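Local coordinates for tail spike protein gp49 (Pseudomonas phage LKA1, PDB 4RU4) that probably acts as a lyase that degrades the O-specific polysaccharide of Pseudomonas while the phage enters the host cell, at residues T414-P419 against S448-N453; A443-S448 against L472-G477; T551-A556 against V589-N594. One frame throughout, in Å; residues are numbered along the deposited sequence.

How the interactions relate
Interactions 1 and 2 are neighbours in the pectin lyase-like part of the chain. Their centres lie about 10 Å apart, and they share S448. The chain leaves strand 439-446 in interaction 2, turns through S448 and enters strand 452-463 through interaction 1. The two also touch where V452 CG2 packs on L445 CD1 at 4.0 Å. Interaction 3 lies far off in the second Ig-like domain. Its centre is about 52 Å from that of interaction 1 and about 49 Å from that of interaction 2. None of the three is at the calcium site of G368 and D394. A bound sodium ion lies about 3 Å from the nearest side-chain atom of R553 in interaction 3.

Interaction 1. Residues T414-P419 against S448-N453; sequences TNTTQP and STVPVN
V450 reaches across to the backbone of T416-Q418 and has the most surface buried in this contact. Its two methyls divide the work. CG1 lies 3.7 Å from T416 O and also meets the carbonyl carbon of T417. CG2 lies 3.5 Å from Q418 O and 4.0 Å from T416 CG2. The V450 and T416 side chains cross at about a right angle. The first torsion of V450 (chi1 -61°) sets CG1 anti to its own carbonyl carbon, and this spreads the two methyls along the opposite chain.

P419 comes next in buried surface. Its ring runs alongside that of P451, and P419 CG is 4.1 Å from P451 CD. P419 CA also makes a CA-H...O contact of 3.5 Å with P451 O.

The two segments occupy equivalent places in successive coils of a right-handed parallel beta-helix, the fold of pectin lyase-like proteins. Each leads into a strand, and strands 420-425 and 452-463 then pair in parallel. The backbone of P451 is already hydrogen-bonded to C420.

S448 is the third main residue. Its CB rests 3.9 Å from T416 CB, and both residues are buried. The T416 methyl is anti to the backbone N (chi1 -56° for OG1), which turns it to V450, while OG1 is hydrogen-bonded to I377 and T413.

No direct hydrogen bond joins the two segments. One water does so instead, linking one backbone to the other. It donates to T416 O at 2.7 Å and accepts from T449 N at 3.0 Å.

Interaction 2. Residues A443-S448 against L472-G477; sequences ARLEGS and LDITSG
L445 and I474 are neighbours on one face of the sheet, with L445 CD2 3.7 Å from I474 CG1. A443 and L472 share this face, and A443 CB meets L472 CD2 at 3.9 Å. L445, A443 and L472 are all buried, and this is the tightly packed side of the contact. L412 and T479 also touch L445.

The backbones between them are joined as parallel strands. D473 N donates to A443 O, and L445 N donates to D473 O. Strands 439-446 and 468-474 belong to one parallel sheet of the right-handed beta-helix and come from successive coils. A beta bulge then shifts the register by one residue between L445 and E446. At this point L445 O takes two donors, T475 N at 2.8 Å and S476 N at 3.2 Å. The first lies in the carbonyl plane and the second stands above it. Past the bulge, G447 N reaches S476 O at 2.9 Å, again from above the carbonyl plane.

The other face, with R444, D473, E446 and S476, is looser and more polar. T475, at the corner where the chain turns, is exposed. The R444 chain leaves fully extended (chi1 180°) and bends at chi3. This brings NH1 to T475 OG1 at 2.9 Å, in the guanidinium plane. Within the same strand, NH1 and NH2 both bond E446 OE2, a salt bridge with NH2 at 3.1 Å. G407 O accepts from R444 NE. The D473 side chain meets R444 through CB, 3.7 Å from R444 CG; its carboxylate turns to R442 and Q471.

Interaction 3. Residues T551-A556 against V589-N594; sequences TDRSYA and VTNQLN
T551 and Q592 form an antiparallel hydrogen-bonded pair. T551 N donates to Q592 O at 2.8 Å, and Q592 N returns to T551 O at 3.0 Å. This pair is at the end of strand 545-551, where it runs antiparallel to strand 590-600 in an Ig-like domain. Beyond it the chain enters the loop before strand 562-568.

Side-chain hydrogen bonds flank the backbone pair. R553 grips T590 side-on with two nitrogens. NE donates to T590 O at 2.8 Å, and NH2 to T590 OG1 at 2.9 Å, both nearly in the guanidinium plane. The R553 chain starts with CG anti to the backbone N (chi1 -179°), then folds at chi2 and chi3 so that the head comes back over the strand. On the N594 side, N594 ND2 donates to T551 OG1 at 2.9 Å. That hydroxyl in turn donates to D552 OD2, which also forms a salt bridge with R518. One water adds a bridge between D552 O and T590 OG1.

V589 packs on the flat charged group of R553: its CB sits over the centre of one guanidinium face, 3.7 Å above it. The apolar contact is V589 CG2 with A556 CB, at 3.7 Å.

A second subunit continues the network: its T568 bonds D552 OD2, and its V546 donates to N594 OD1.

T590 is thus held through both its carbonyl and its hydroxyl. The two bonds and the V589 cover together fix the rotation of the guanidinium. T551 OG1 acts as acceptor and donor at once, so N594, T551 and D552 form a polar chain reaching the subunit boundary.

Interaction 1. Residues T414-P419 against S448-N453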
ATOM      1  N   THR B 414     -24.671 -12.929 -20.611  1.00  8.29           N
ATOM      2  CA  THR B 414     -25.373 -13.974 -19.876  1.00  9.40           C
ATOM      3  C   THR B 414     -24.428 -14.781 -18.974  1.00 10.75           C
ATOM      4  O   THR B 414     -24.875 -15.518 -18.083  1.00 12.22           O
ATOM      5  CB  THR B 414     -26.146 -14.938 -20.816  1.00 14.65           C
ATOM      6  OG1 THR B 414     -25.224 -15.608 -21.680  1.00 15.45           O
ATOM      7  CG2 THR B 414     -27.159 -14.173 -21.664  1.00 15.39           C
ATOM      8  N   ASN B 415     -23.124 -14.640 -19.187  1.00  9.65           N
ATOM      9  CA  ASN B 415     -22.141 -15.313 -18.326  1.00  8.53           C
ATOM     10  C   ASN B 415     -21.769 -14.497 -17.067  1.00  9.59           C
ATOM     11  O   ASN B 415     -21.070 -14.984 -16.171  1.00 10.03           O
ATOM     12  CB  ASN B 415     -20.884 -15.677 -19.138  1.00  9.77           C
ATOM     13  CG  ASN B 415     -21.137 -16.797 -20.131  1.00 12.72           C
ATOM     14  OD1 ASN B 415     -21.732 -17.819 -19.771  1.00 12.05           O
ATOM     15  ND2 ASN B 415     -20.686 -16.620 -21.383  1.00  9.41           N
ATOM     16  N   THR B 416     -22.237 -13.258 -17.003  1.00  7.51           N
ATOM     17  CA  THR B 416     -22.077 -12.417 -15.798  1.00  7.32           C
ATOM     18  C   THR B 416     -23.239 -12.729 -14.880  1.00 11.98           C
ATOM     19  O   THR B 416     -24.356 -12.224 -15.086  1.00 11.85           O
ATOM     20  CB  THR B 416     -22.134 -10.926 -16.162  1.00  7.24           C
ATOM     21  OG1 THR B 416     -21.141 -10.640 -17.168  1.00 11.90           O
ATOM     22  CG2 THR B 416     -21.871 -10.047 -14.916  1.00  7.04           C
ATOM     23  N   THR B 417     -23.007 -13.592 -13.893  1.00  8.30           N
ATOM     24  CA  THR B 417     -24.136 -14.168 -13.166  1.00  9.16           C
ATOM     25  C   THR B 417     -24.299 -13.622 -11.754  1.00 10.88           C
ATOM     26  O   THR B 417     -25.247 -13.988 -11.075  1.00 11.06           O
ATOM     27  CB  THR B 417     -24.003 -15.707 -13.089  1.00  9.25           C
ATOM     28  OG1 THR B 417     -22.784 -16.016 -12.411  1.00 11.09           O
ATOM     29  CG2 THR B 417     -23.935 -16.304 -14.483  1.00 12.30           C
ATOM     30  N   GLN B 418     -23.384 -12.761 -11.305  1.00  8.13           N
ATOM     31  CA  GLN B 418     -23.448 -12.200  -9.970  1.00  8.92           C
ATOM     32  C   GLN B 418     -23.438 -10.661 -10.036  1.00  9.08           C
ATOM     33  O   GLN B 418     -22.868 -10.085 -10.957  1.00 11.97           O
ATOM     34  CB  GLN B 418     -22.284 -12.732  -9.124  1.00 13.79           C
ATOM     35  CG  GLN B 418     -22.283 -14.266  -8.963  1.00 17.30           C
ATOM     36  CD  GLN B 418     -21.023 -14.794  -8.244  1.00 21.58           C
ATOM     37  OE1 GLN B 418     -20.412 -14.092  -7.440  1.00 20.61           O
ATOM     38  NE2 GLN B 418     -20.640 -16.036  -8.545  1.00 24.10           N
ATOM     39  N   PRO B 419     -24.083  -9.995  -9.068  1.00  8.20           N
ATOM     40  CA  PRO B 419     -24.092  -8.530  -9.058  1.00  9.10           C
ATOM     41  C   PRO B 419     -22.662  -7.985  -9.154  1.00 10.49           C
ATOM     42  O   PRO B 419     -21.756  -8.578  -8.539  1.00 10.23           O
ATOM     43  CB  PRO B 419     -24.695  -8.200  -7.692  1.00 11.48           C
ATOM     44  CG  PRO B 419     -25.602  -9.359  -7.400  1.00 12.84           C
ATOM     45  CD  PRO B 419     -24.856 -10.564  -7.944  1.00 10.45           C
ATOM     46  N   SER B 448     -26.236  -9.357 -19.785  1.00  9.42           N
ATOM     47  CA  SER B 448     -26.376  -9.578 -18.352  1.00  9.73           C
ATOM     48  C   SER B 448     -27.697  -9.020 -17.837  1.00 10.05           C
ATOM     49  O   SER B 448     -28.262  -8.099 -18.432  1.00 11.00           O
ATOM     50  CB  SER B 448     -25.212  -8.932 -17.587  1.00  8.03           C
ATOM     51  OG  SER B 448     -25.161  -7.519 -17.822  1.00 10.00           O
ATOM     52  N   THR B 449     -28.186  -9.585 -16.733  1.00  9.67           N
ATOM     53  CA  THR B 449     -29.404  -9.090 -16.115  1.00 13.01           C
ATOM     54  C   THR B 449     -29.201  -8.713 -14.647  1.00 14.78           C
ATOM     55  O   THR B 449     -30.149  -8.342 -13.959  1.00 16.22           O
ATOM     56  CB  THR B 449     -30.538 -10.109 -16.231  1.00 17.42           C
ATOM     57  OG1 THR B 449     -30.127 -11.349 -15.622  1.00 16.20           O
ATOM     58  CG2 THR B 449     -30.899 -10.320 -17.713  1.00 14.27           C
ATOM     59  N   VAL B 450     -27.954  -8.746 -14.186  1.00 10.81           N
ATOM     60  CA  VAL B 450     -27.653  -8.463 -12.780  1.00  8.51           C
ATOM     61  C   VAL B 450     -27.491  -6.963 -12.458  1.00  9.62           C
ATOM     62  O   VAL B 450     -27.264  -6.145 -13.351  1.00 10.07           O
ATOM     63  CB  VAL B 450     -26.358  -9.207 -12.348  1.00 10.99           C
ATOM     64  CG1 VAL B 450     -26.525 -10.732 -12.480  1.00 13.01           C
ATOM     65  CG2 VAL B 450     -25.162  -8.705 -13.160  1.00  7.08           C
ATOM     66  N   PRO B 451     -27.608  -6.592 -11.164  1.00 10.45           N
ATOM     67  CA  PRO B 451     -27.268  -5.214 -10.803  1.00  9.97           C
ATOM     68  C   PRO B 451     -25.816  -4.895 -11.185  1.00  9.80           C
ATOM     69  O   PRO B 451     -24.937  -5.725 -10.973  1.00 10.08           O
ATOM     70  CB  PRO B 451     -27.415  -5.201  -9.276  1.00  8.11           C
ATOM     71  CG  PRO B 451     -28.486  -6.282  -8.999  1.00  8.86           C
ATOM     72  CD  PRO B 451     -28.058  -7.374  -9.994  1.00  9.10           C
ATOM     73  N   VAL B 452     -25.612  -3.732 -11.793  1.00  7.32           N
ATOM     74  CA  VAL B 452     -24.288  -3.188 -12.069  1.00  6.49           C
ATOM     75  C   VAL B 452     -24.187  -1.828 -11.379  1.00  8.10           C
ATOM     76  O   VAL B 452     -24.775  -0.832 -11.827  1.00  7.01           O
ATOM     77  CB  VAL B 452     -24.074  -3.036 -13.587  1.00  8.21           C
ATOM     78  CG1 VAL B 452     -22.742  -2.326 -13.907  1.00  6.46           C
ATOM     79  CG2 VAL B 452     -24.120  -4.416 -14.242  1.00  6.74           C
ATOM     80  N   ASN B 453     -23.425  -1.796 -10.289  1.00  6.58           N
ATOM     81  CA  ASN B 453     -23.295  -0.620  -9.438  1.00  6.25           C
ATOM     82  C   ASN B 453     -21.961   0.096  -9.659  1.00  8.28           C
ATOM     83  O   ASN B 453     -20.928  -0.554  -9.839  1.00 10.56           O
ATOM     84  CB  ASN B 453     -23.386  -1.070  -7.975  1.00  6.49           C
ATOM     85  CG  ASN B 453     -24.656  -1.857  -7.699  1.00 10.77           C
ATOM     86  OD1 ASN B 453     -25.752  -1.412  -8.052  1.00 11.42           O
ATOM     87  ND2 ASN B 453     -24.514  -3.048  -7.115  1.00  9.21           N
TER
HETATM   88  O   HOH W   1     -26.890 -12.159 -15.980  1.00  9.50           O

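Interaction 2. Residues A443-S448 against L472-G477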
ATOM      1  N   ALA B 443     -19.619   1.603 -19.153  1.00  7.80           N
ATOM      2  CA  ALA B 443     -20.114   0.249 -18.937  1.00  6.78           C
ATOM      3  C   ALA B 443     -21.281   0.054 -19.888  1.00  6.76           C
ATOM      4  O   ALA B 443     -22.147   0.926 -20.006  1.00  9.65           O
ATOM      5  CB  ALA B 443     -20.565   0.062 -17.476  1.00  7.85           C
ATOM      6  N   ARG B 444     -21.296  -1.075 -20.584  1.00  7.30           N
ATOM      7  CA  ARG B 444     -22.330  -1.353 -21.581  1.00  7.10           C
ATOM      8  C   ARG B 444     -22.773  -2.811 -21.408  1.00  9.06           C
ATOM      9  O   ARG B 444     -21.947  -3.738 -21.438  1.00 10.48           O
ATOM     10  CB  ARG B 444     -21.811  -1.118 -23.006  1.00  9.20           C
ATOM     11  CG  ARG B 444     -22.870  -1.399 -24.112  1.00 10.04           C
ATOM     12  CD  ARG B 444     -22.312  -1.127 -25.521  1.00 11.65           C
ATOM     13  NE  ARG B 444     -21.191  -2.022 -25.745  1.00 13.83           N
ATOM     14  CZ  ARG B 444     -21.298  -3.259 -26.212  1.00 16.48           C
ATOM     15  NH1 ARG B 444     -22.482  -3.737 -26.597  1.00 17.62           N
ATOM     16  NH2 ARG B 444     -20.204  -3.999 -26.341  1.00 17.30           N
ATOM     17  N   LEU B 445     -24.070  -2.998 -21.201  1.00 10.11           N
ATOM     18  CA  LEU B 445     -24.661  -4.327 -21.040  1.00  8.64           C
ATOM     19  C   LEU B 445     -24.778  -5.015 -22.392  1.00 10.38           C
ATOM     20  O   LEU B 445     -25.315  -4.432 -23.360  1.00 11.09           O
ATOM     21  CB  LEU B 445     -26.068  -4.211 -20.424  1.00 12.99           C
ATOM     22  CG  LEU B 445     -26.271  -4.227 -18.898  1.00 13.21           C
ATOM     23  CD1 LEU B 445     -25.035  -3.718 -18.098  1.00  9.22           C
ATOM     24  CD2 LEU B 445     -27.598  -3.606 -18.470  1.00 10.92           C
ATOM     25  N   GLU B 446     -24.323  -6.262 -22.440  1.00  7.68           N
ATOM     26  CA  GLU B 446     -24.529  -7.091 -23.625  1.00  7.89           C
ATOM     27  C   GLU B 446     -25.083  -8.449 -23.207  1.00  9.02           C
ATOM     28  O   GLU B 446     -24.561  -9.508 -23.592  1.00 11.96           O
ATOM     29  CB  GLU B 446     -23.253  -7.226 -24.465  1.00  9.07           C
ATOM     30  CG  GLU B 446     -23.612  -7.533 -25.947  1.00 33.15           C
ATOM     31  CD  GLU B 446     -22.408  -7.602 -26.867  1.00 32.39           C
ATOM     32  OE1 GLU B 446     -22.393  -8.512 -27.734  1.00 33.17           O
ATOM     33  OE2 GLU B 446     -21.495  -6.751 -26.742  1.00 26.09           O
ATOM     34  N   GLY B 447     -26.131  -8.416 -22.392  1.00  9.96           N
ATOM     35  CA  GLY B 447     -26.868  -9.630 -22.117  1.00  8.30           C
ATOM     36  C   GLY B 447     -27.059  -9.937 -20.651  1.00  8.03           C
ATOM     37  O   GLY B 447     -27.910 -10.739 -20.314  1.00  8.64           O
ATOM     38  N   SER B 448     -26.236  -9.357 -19.785  1.00  9.42           N
ATOM     39  CA  SER B 448     -26.376  -9.578 -18.352  1.00  9.73           C
ATOM     40  C   SER B 448     -27.697  -9.020 -17.837  1.00 10.05           C
ATOM     41  O   SER B 448     -28.262  -8.099 -18.432  1.00 11.00           O
ATOM     42  CB  SER B 448     -25.212  -8.932 -17.587  1.00  8.03           C
ATOM     43  OG  SER B 448     -25.161  -7.519 -17.822  1.00 10.00           O
ATOM     44  N   LEU B 472     -23.175   4.984 -19.484  1.00  9.86           N
ATOM     45  CA  LEU B 472     -23.775   3.707 -19.062  1.00 11.29           C
ATOM     46  C   LEU B 472     -24.841   3.279 -20.069  1.00  9.88           C
ATOM     47  O   LEU B 472     -25.912   3.889 -20.145  1.00 10.66           O
ATOM     48  CB  LEU B 472     -24.379   3.826 -17.648  1.00 10.97           C
ATOM     49  CG  LEU B 472     -23.397   4.389 -16.591  1.00 12.01           C
ATOM     50  CD1 LEU B 472     -24.080   4.665 -15.258  1.00 10.30           C
ATOM     51  CD2 LEU B 472     -22.174   3.464 -16.384  1.00  9.39           C
ATOM     52  N   ASP B 473     -24.551   2.219 -20.817  1.00  8.09           N
ATOM     53  CA  ASP B 473     -25.340   1.865 -21.996  1.00 11.60           C
ATOM     54  C   ASP B 473     -25.892   0.468 -21.877  1.00 11.11           C
ATOM     55  O   ASP B 473     -25.378  -0.365 -21.113  1.00  7.46           O
ATOM     56  CB  ASP B 473     -24.449   1.847 -23.237  1.00 19.02           C
ATOM     57  CG  ASP B 473     -24.003   3.207 -23.628  1.00 24.29           C
ATOM     58  OD1 ASP B 473     -24.858   4.112 -23.633  1.00 28.97           O
ATOM     59  OD2 ASP B 473     -22.804   3.375 -23.906  1.00 25.43           O
ATOM     60  N   ILE B 474     -26.927   0.207 -22.669  1.00 10.39           N
ATOM     61  CA  ILE B 474     -27.492  -1.124 -22.756  1.00 14.97           C
ATOM     62  C   ILE B 474     -27.713  -1.520 -24.216  1.00 16.31           C
ATOM     63  O   ILE B 474     -28.534  -0.928 -24.917  1.00 15.84           O
ATOM     64  CB  ILE B 474     -28.819  -1.208 -22.001  1.00 12.93           C
ATOM     65  CG1 ILE B 474     -28.606  -0.763 -20.538  1.00 10.57           C
ATOM     66  CG2 ILE B 474     -29.382  -2.643 -22.127  1.00 10.82           C
ATOM     67  CD1 ILE B 474     -29.850  -0.782 -19.679  1.00 11.34           C
ATOM     68  N   THR B 475     -26.968  -2.515 -24.668  1.00 10.93           N
ATOM     69  CA  THR B 475     -27.193  -3.092 -25.982  1.00 14.07           C
ATOM     70  C   THR B 475     -28.202  -4.239 -25.856  1.00 15.29           C
ATOM     71  O   THR B 475     -29.147  -4.327 -26.632  1.00 12.94           O
ATOM     72  CB  THR B 475     -25.870  -3.571 -26.598  1.00 12.82           C
ATOM     73  OG1 THR B 475     -25.041  -2.435 -26.852  1.00 11.66           O
ATOM     74  CG2 THR B 475     -26.091  -4.335 -27.914  1.00 16.65           C
ATOM     75  N   SER B 476     -28.008  -5.110 -24.873  1.00 12.61           N
ATOM     76  CA  SER B 476     -28.996  -6.144 -24.566  1.00 14.27           C
ATOM     77  C   SER B 476     -28.902  -6.478 -23.081  1.00 12.89           C
ATOM     78  O   SER B 476     -27.911  -6.136 -22.427  1.00 13.64           O
ATOM     79  CB  SER B 476     -28.788  -7.398 -25.431  1.00 14.72           C
ATOM     80  OG  SER B 476     -27.549  -8.020 -25.116  1.00 17.72           O
ATOM     81  N   GLY B 477     -29.929  -7.130 -22.549  1.00  9.61           N
ATOM     82  CA  GLY B 477     -29.981  -7.418 -21.132  1.00  9.20           C
ATOM     83  C   GLY B 477     -30.611  -6.240 -20.399  1.00 11.67           C
ATOM     84  O   GLY B 477     -31.245  -5.388 -21.020  1.00 10.06           O
TER

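Interaction 3. Residues T551-A556 against V589-N594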
ATOM      1  N   THR B 551     -31.343  35.919   0.122  1.00  7.97           N
ATOM      2  CA  THR B 551     -30.554  36.544   1.176  1.00  7.03           C
ATOM      3  C   THR B 551     -30.185  38.027   0.923  1.00  7.15           C
ATOM      4  O   THR B 551     -30.341  38.572  -0.192  1.00  8.12           O
ATOM      5  CB  THR B 551     -29.245  35.772   1.471  1.00  7.02           C
ATOM      6  OG1 THR B 551     -28.320  35.970   0.399  1.00  7.91           O
ATOM      7  CG2 THR B 551     -29.514  34.269   1.692  1.00  6.91           C
ATOM      8  N   ASP B 552     -29.737  38.680   1.989  1.00  7.99           N
ATOM      9  CA  ASP B 552     -29.140  40.014   1.920  1.00 12.37           C
ATOM     10  C   ASP B 552     -30.077  41.142   1.489  1.00 13.81           C
ATOM     11  O   ASP B 552     -29.654  42.192   0.978  1.00 11.63           O
ATOM     12  CB  ASP B 552     -27.832  39.966   1.126  1.00 13.26           C
ATOM     13  CG  ASP B 552     -26.795  39.105   1.824  1.00 12.61           C
ATOM     14  OD1 ASP B 552     -26.218  39.595   2.815  1.00 12.78           O
ATOM     15  OD2 ASP B 552     -26.611  37.927   1.436  1.00 15.61           O
ATOM     16  N   ARG B 553     -31.357  40.924   1.756  1.00 10.72           N
ATOM     17  CA  ARG B 553     -32.374  41.950   1.615  1.00  8.21           C
ATOM     18  C   ARG B 553     -33.574  41.404   2.393  1.00  9.56           C
ATOM     19  O   ARG B 553     -33.769  40.182   2.469  1.00 10.90           O
ATOM     20  CB  ARG B 553     -32.749  42.145   0.135  1.00 10.24           C
ATOM     21  CG  ARG B 553     -33.808  43.251  -0.095  1.00  9.66           C
ATOM     22  CD  ARG B 553     -33.238  44.625   0.235  1.00 12.67           C
ATOM     23  NE  ARG B 553     -32.108  44.928  -0.642  1.00 15.08           N
ATOM     24  CZ  ARG B 553     -31.404  46.055  -0.624  1.00 17.58           C
ATOM     25  NH1 ARG B 553     -31.709  47.032   0.225  1.00 21.22           N
ATOM     26  NH2 ARG B 553     -30.397  46.207  -1.469  1.00 17.11           N
ATOM     27  N   SER B 554     -34.359  42.280   3.004  1.00  8.65           N
ATOM     28  CA  SER B 554     -35.575  41.807   3.646  1.00  9.72           C
ATOM     29  C   SER B 554     -36.782  42.218   2.803  1.00 11.95           C
ATOM     30  O   SER B 554     -37.045  41.584   1.801  1.00 11.84           O
ATOM     31  CB  SER B 554     -35.666  42.311   5.091  1.00 14.75           C
ATOM     32  OG  SER B 554     -34.597  41.775   5.866  1.00 15.27           O
ATOM     33  N   TYR B 555     -37.519  43.258   3.196  1.00  9.76           N
ATOM     34  CA  TYR B 555     -38.582  43.753   2.315  1.00 10.69           C
ATOM     35  C   TYR B 555     -37.968  44.471   1.114  1.00 15.05           C
ATOM     36  O   TYR B 555     -37.059  45.280   1.272  1.00 12.84           O
ATOM     37  CB  TYR B 555     -39.602  44.631   3.081  1.00 13.37           C
ATOM     38  CG  TYR B 555     -40.423  43.795   4.047  1.00 13.08           C
ATOM     39  CD1 TYR B 555     -41.447  42.967   3.583  1.00 13.66           C
ATOM     40  CD2 TYR B 555     -40.147  43.794   5.411  1.00 12.14           C
ATOM     41  CE1 TYR B 555     -42.184  42.187   4.452  1.00  9.82           C
ATOM     42  CE2 TYR B 555     -40.868  43.011   6.285  1.00 10.56           C
ATOM     43  CZ  TYR B 555     -41.873  42.207   5.809  1.00 13.00           C
ATOM     44  OH  TYR B 555     -42.567  41.422   6.695  1.00 13.61           O
ATOM     45  N   ALA B 556     -38.421  44.120  -0.089  1.00 13.68           N
ATOM     46  CA  ALA B 556     -38.141  44.927  -1.262  1.00 15.49           C
ATOM     47  C   ALA B 556     -39.261  45.971  -1.408  1.00 16.83           C
ATOM     48  O   ALA B 556     -40.144  45.849  -2.271  1.00 15.08           O
ATOM     49  CB  ALA B 556     -38.026  44.047  -2.505  1.00 14.04           C
ATOM     50  N   VAL B 589     -34.665  47.082  -5.715  1.00 12.95           N
ATOM     51  CA  VAL B 589     -33.493  46.827  -4.863  1.00 10.26           C
ATOM     52  C   VAL B 589     -32.891  45.456  -5.120  1.00 10.41           C
ATOM     53  O   VAL B 589     -33.546  44.570  -5.666  1.00 10.93           O
ATOM     54  CB  VAL B 589     -33.822  46.920  -3.345  1.00 11.33           C
ATOM     55  CG1 VAL B 589     -34.258  48.363  -2.962  1.00 14.87           C
ATOM     56  CG2 VAL B 589     -34.894  45.939  -2.971  1.00 11.08           C
ATOM     57  N   THR B 590     -31.647  45.270  -4.697  1.00 10.04           N
ATOM     58  CA  THR B 590     -30.964  44.013  -4.940  1.00 10.12           C
ATOM     59  C   THR B 590     -31.386  42.933  -3.948  1.00 12.58           C
ATOM     60  O   THR B 590     -31.797  43.229  -2.840  1.00 13.82           O
ATOM     61  CB  THR B 590     -29.455  44.192  -4.842  1.00  8.88           C
ATOM     62  OG1 THR B 590     -29.132  44.693  -3.538  1.00 13.25           O
ATOM     63  CG2 THR B 590     -28.995  45.205  -5.904  1.00  9.68           C
ATOM     64  N   ASN B 591     -31.287  41.686  -4.389  1.00 10.86           N
ATOM     65  CA  ASN B 591     -31.536  40.508  -3.578  1.00  9.79           C
ATOM     66  C   ASN B 591     -30.549  39.461  -4.061  1.00  8.28           C
ATOM     67  O   ASN B 591     -30.208  39.439  -5.247  1.00 12.45           O
ATOM     68  CB  ASN B 591     -32.947  39.964  -3.813  1.00  9.62           C
ATOM     69  CG  ASN B 591     -34.026  41.019  -3.636  1.00 14.02           C
ATOM     70  OD1 ASN B 591     -34.730  41.045  -2.621  1.00 13.33           O
ATOM     71  ND2 ASN B 591     -34.164  41.896  -4.635  1.00 11.95           N
ATOM     72  N   GLN B 592     -30.092  38.584  -3.171  1.00  8.67           N
ATOM     73  CA  GLN B 592     -29.227  37.482  -3.585  1.00  9.15           C
ATOM     74  C   GLN B 592     -30.025  36.179  -3.584  1.00 10.48           C
ATOM     75  O   GLN B 592     -30.491  35.742  -2.522  1.00 11.65           O
ATOM     76  CB  GLN B 592     -28.023  37.347  -2.632  1.00  9.74           C
ATOM     77  CG  GLN B 592     -27.097  38.547  -2.591  1.00 13.04           C
ATOM     78  CD  GLN B 592     -26.378  38.787  -3.919  1.00 17.75           C
ATOM     79  OE1 GLN B 592     -26.264  37.896  -4.739  1.00 19.07           O
ATOM     80  NE2 GLN B 592     -25.906  39.991  -4.125  1.00 22.66           N
ATOM     81  N   LEU B 593     -30.194  35.575  -4.759  1.00  9.23           N
ATOM     82  CA  LEU B 593     -30.815  34.263  -4.862  1.00  9.27           C
ATOM     83  C   LEU B 593     -29.730  33.181  -4.713  1.00  9.46           C
ATOM     84  O   LEU B 593     -28.875  33.020  -5.583  1.00  6.84           O
ATOM     85  CB  LEU B 593     -31.605  34.116  -6.180  1.00  8.52           C
ATOM     86  CG  LEU B 593     -32.739  35.148  -6.338  1.00  8.79           C
ATOM     87  CD1 LEU B 593     -33.664  34.785  -7.525  1.00  9.08           C
ATOM     88  CD2 LEU B 593     -33.539  35.266  -5.036  1.00 11.18           C
ATOM     89  N   ASN B 594     -29.738  32.504  -3.571  1.00  7.59           N
ATOM     90  CA  ASN B 594     -28.773  31.449  -3.249  1.00  6.60           C
ATOM     91  C   ASN B 594     -29.350  30.115  -3.722  1.00 10.23           C
ATOM     92  O   ASN B 594     -30.362  29.638  -3.185  1.00 10.03           O
ATOM     93  CB  ASN B 594     -28.579  31.350  -1.729  1.00  6.81           C
ATOM     94  CG  ASN B 594     -27.829  32.538  -1.128  1.00  9.43           C
ATOM     95  OD1 ASN B 594     -26.859  32.346  -0.402  1.00  8.12           O
ATOM     96  ND2 ASN B 594     -28.285  33.770  -1.420  1.00  7.56           N
TER
HETATM   97  O   HOH W   2     -28.658  42.261  -1.952  1.00 15.55           O